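Local coordinates for kinesin-like protein KAR3 (Saccharomyces cerevisiae, PDB 1F9V) that probably uses ATP hydrolysis to drive movement along microtubules, as a kinesin motor that binds ADP and magnesium, at residues 38-43 with 54-59. The protein carries 2 engineered substitutions. Sequence-based numbering, arbitrary orientation.
Sequences QSMEVT and FKFDKI
Gln38 OE1 accepts the backbone N-H of Ile59 at 2.9 Å, the donor standing above the plane of the side-chain amide rather than in it. Gln38 reaches that far because CG lies anti to its backbone N (chi1 -166°) and the chain beyond stays extended, running across the CB and CG1 of Ile59; its NE2 is tied to the carbonyl of Asn29. Shortening Gln38 to an alanine removes the amide, which would probably leave the Ile59 N-H without this acceptor and the Asn29 carbonyl without this donor, and open a gap beside Ile59. Gln38 also pairs through its backbone: Gln38 N to Phe56 O is 2.9 Å and Phe56 N to Gln38 O 3.0 Å. Two residues along, past the non-hydrogen-bonded pair Ser39/Lys55, Met40 and Phe54 form the next hydrogen-bonded pair, with Met40 N to Phe54 O at 2.9 Å. Strands 38-44 and 51-56 thus form a beta hairpin, and the chain then turns at Asp57 into strand 58-60, which joins the main sheet of the motor domain. On the face carrying Met40 and Phe56, Met40 SD meets the Phe56 ring at its edge and in its plane, 4.0 Å from CE2, a Met-aromatic contact. Ile59 CD1 rests against the Gln38-Ser39 backbone and lies 3.7 Å from Met40 CB, while Val42 CG2 reaches the edge of the Phe54 ring. Helix 325-338 packs against Val42, Phe54 and Phe56. On the other face, Ser39 CB lies 3.6 Å from Lys55 CG. Backbone bonds therefore set the hairpin's register, while a side-chain amide and an apolar layer fasten it to the strand that follows.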
ATOM      1  N   GLN A  38       5.059   3.630  17.946  1.00  9.45           N
ATOM      2  CA  GLN A  38       5.265   5.071  17.935  1.00  9.78           C
ATOM      3  C   GLN A  38       3.897   5.727  18.041  1.00 10.76           C
ATOM      4  O   GLN A  38       2.937   5.277  17.414  1.00 10.78           O
ATOM      5  CB  GLN A  38       5.954   5.505  16.640  1.00  9.45           C
ATOM      6  CG  GLN A  38       6.503   6.914  16.708  1.00  9.95           C
ATOM      7  CD  GLN A  38       7.475   7.206  15.597  1.00 11.82           C
ATOM      8  OE1 GLN A  38       7.762   6.342  14.767  1.00 12.19           O
ATOM      9  NE2 GLN A  38       7.995   8.428  15.573  1.00 11.72           N
ATOM     10  N   SER A  39       3.802   6.797  18.825  1.00 10.03           N
ATOM     11  CA  SER A  39       2.526   7.466  19.005  1.00 10.53           C
ATOM     12  C   SER A  39       2.497   8.895  18.487  1.00 10.01           C
ATOM     13  O   SER A  39       3.535   9.516  18.252  1.00  9.75           O
ATOM     14  CB  SER A  39       2.137   7.461  20.485  1.00 11.95           C
ATOM     15  OG  SER A  39       3.095   8.176  21.241  1.00 16.01           O
ATOM     16  N   MET A  40       1.283   9.397  18.293  1.00  9.77           N
ATOM     17  CA  MET A  40       1.073  10.755  17.819  1.00  9.85           C
ATOM     18  C   MET A  40      -0.234  11.287  18.393  1.00 10.51           C
ATOM     19  O   MET A  40      -1.107  10.517  18.808  1.00  9.70           O
ATOM     20  CB  MET A  40       1.036  10.786  16.284  1.00 10.67           C
ATOM     21  CG  MET A  40      -0.158  10.068  15.668  1.00 10.39           C
ATOM     22  SD  MET A  40      -0.026   9.912  13.869  1.00 11.61           S
ATOM     23  CE  MET A  40      -0.377  11.602  13.365  1.00  9.75           C
ATOM     24  N   GLU A  41      -0.354  12.612  18.422  1.00 11.49           N
ATOM     25  CA  GLU A  41      -1.543  13.276  18.940  1.00 12.73           C
ATOM     26  C   GLU A  41      -1.989  14.338  17.958  1.00 11.56           C
ATOM     27  O   GLU A  41      -1.174  15.087  17.428  1.00 12.45           O
ATOM     28  CB  GLU A  41      -1.254  13.927  20.293  1.00 15.53           C
ATOM     29  CG  GLU A  41      -1.092  12.937  21.425  1.00 21.99           C
ATOM     30  CD  GLU A  41      -0.526  13.577  22.677  1.00 28.72           C
ATOM     31  OE1 GLU A  41      -0.493  14.825  22.740  1.00 31.88           O
ATOM     32  OE2 GLU A  41      -0.115  12.838  23.598  1.00 33.18           O
ATOM     33  N   VAL A  42      -3.293  14.390  17.713  1.00 10.95           N
ATOM     34  CA  VAL A  42      -3.857  15.357  16.788  1.00 10.46           C
ATOM     35  C   VAL A  42      -4.899  16.173  17.530  1.00 10.77           C
ATOM     36  O   VAL A  42      -5.786  15.619  18.177  1.00 10.51           O
ATOM     37  CB  VAL A  42      -4.533  14.654  15.576  1.00 10.28           C
ATOM     38  CG1 VAL A  42      -5.175  15.684  14.658  1.00 11.18           C
ATOM     39  CG2 VAL A  42      -3.504  13.831  14.814  1.00  9.55           C
ATOM     40  N   THR A  43      -4.790  17.491  17.429  1.00 11.50           N
ATOM     41  CA  THR A  43      -5.727  18.383  18.097  1.00 11.91           C
ATOM     42  C   THR A  43      -6.217  19.482  17.161  1.00 12.00           C
ATOM     43  O   THR A  43      -5.436  20.052  16.400  1.00 12.70           O
ATOM     44  CB  THR A  43      -5.075  19.059  19.311  1.00 12.79           C
ATOM     45  OG1 THR A  43      -4.431  18.073  20.122  1.00 15.23           O
ATOM     46  CG2 THR A  43      -6.124  19.779  20.136  1.00 12.90           C
ATOM     47  N   PHE A  54      -3.034   8.292  18.615  1.00 12.46           N
ATOM     48  CA  PHE A  54      -2.934   7.127  17.746  1.00 11.27           C
ATOM     49  C   PHE A  54      -1.561   6.491  17.916  1.00 12.23           C
ATOM     50  O   PHE A  54      -0.574   7.180  18.189  1.00 13.17           O
ATOM     51  CB  PHE A  54      -3.124   7.530  16.282  1.00 10.69           C
ATOM     52  CG  PHE A  54      -4.403   8.269  16.014  1.00  9.27           C
ATOM     53  CD1 PHE A  54      -5.592   7.576  15.822  1.00 11.32           C
ATOM     54  CD2 PHE A  54      -4.423   9.656  15.953  1.00  9.82           C
ATOM     55  CE1 PHE A  54      -6.790   8.255  15.572  1.00 10.86           C
ATOM     56  CE2 PHE A  54      -5.611  10.351  15.705  1.00 10.45           C
ATOM     57  CZ  PHE A  54      -6.802   9.645  15.514  1.00 10.98           C
ATOM     58  N   LYS A  55      -1.506   5.172  17.763  1.00 11.34           N
ATOM     59  CA  LYS A  55      -0.254   4.431  17.866  1.00 10.72           C
ATOM     60  C   LYS A  55      -0.153   3.510  16.655  1.00 10.34           C
ATOM     61  O   LYS A  55      -1.142   2.866  16.276  1.00  9.84           O
ATOM     62  CB  LYS A  55      -0.216   3.606  19.155  1.00 10.90           C
ATOM     63  CG  LYS A  55       0.111   4.437  20.388  1.00 14.03           C
ATOM     64  CD  LYS A  55       0.131   3.607  21.655  1.00 14.64           C
ATOM     65  CE  LYS A  55      -0.649   4.312  22.755  1.00 20.29           C
ATOM     66  NZ  LYS A  55       0.207   4.647  23.921  1.00 21.13           N
ATOM     67  N   PHE A  56       1.034   3.467  16.053  1.00  8.05           N
ATOM     68  CA  PHE A  56       1.292   2.643  14.878  1.00  7.58           C
ATOM     69  C   PHE A  56       2.652   1.986  15.012  1.00  9.21           C
ATOM     70  O   PHE A  56       3.394   2.263  15.952  1.00  9.54           O
ATOM     71  CB  PHE A  56       1.241   3.506  13.611  1.00  7.95           C
ATOM     72  CG  PHE A  56      -0.085   4.196  13.410  1.00  7.77           C
ATOM     73  CD1 PHE A  56      -1.244   3.451  13.191  1.00  8.95           C
ATOM     74  CD2 PHE A  56      -0.188   5.584  13.491  1.00  8.66           C
ATOM     75  CE1 PHE A  56      -2.484   4.072  13.061  1.00  9.24           C
ATOM     76  CE2 PHE A  56      -1.430   6.221  13.361  1.00  9.04           C
ATOM     77  CZ  PHE A  56      -2.579   5.463  13.147  1.00  8.97           C
ATOM     78  N   ASP A  57       2.986   1.103  14.081  1.00  9.23           N
ATOM     79  CA  ASP A  57       4.271   0.424  14.140  1.00  9.42           C
ATOM     80  C   ASP A  57       5.399   1.414  13.882  1.00  9.43           C
ATOM     81  O   ASP A  57       6.515   1.248  14.373  1.00  9.70           O
ATOM     82  CB  ASP A  57       4.294  -0.721  13.123  1.00  8.56           C
ATOM     83  CG  ASP A  57       3.315  -1.824  13.487  1.00  8.75           C
ATOM     84  OD1 ASP A  57       3.604  -2.596  14.422  1.00 11.40           O
ATOM     85  OD2 ASP A  57       2.247  -1.909  12.855  1.00  9.14           O
ATOM     86  N   LYS A  58       5.094   2.455  13.116  1.00  9.90           N
ATOM     87  CA  LYS A  58       6.080   3.481  12.806  1.00 11.41           C
ATOM     88  C   LYS A  58       5.385   4.711  12.261  1.00 11.46           C
ATOM     89  O   LYS A  58       4.383   4.614  11.549  1.00  9.08           O
ATOM     90  CB  LYS A  58       7.087   2.961  11.772  1.00 13.25           C
ATOM     91  CG  LYS A  58       8.166   3.971  11.388  1.00 19.17           C
ATOM     92  CD  LYS A  58       9.540   3.657  11.992  1.00 22.56           C
ATOM     93  CE  LYS A  58       9.503   2.566  13.057  1.00 25.44           C
ATOM     94  NZ  LYS A  58      10.809   1.836  13.166  1.00 27.67           N
ATOM     95  N   ILE A  59       5.903   5.879  12.612  1.00  9.79           N
ATOM     96  CA  ILE A  59       5.333   7.115  12.111  1.00  9.26           C
ATOM     97  C   ILE A  59       6.465   7.919  11.506  1.00  9.57           C
ATOM     98  O   ILE A  59       7.441   8.235  12.179  1.00 11.47           O
ATOM     99  CB  ILE A  59       4.648   7.940  13.222  1.00  9.05           C
ATOM    100  CG1 ILE A  59       3.524   7.119  13.863  1.00  8.53           C
ATOM    101  CG2 ILE A  59       4.059   9.219  12.626  1.00 10.53           C
ATOM    102  CD1 ILE A  59       2.839   7.800  15.031  1.00  9.48           C
TER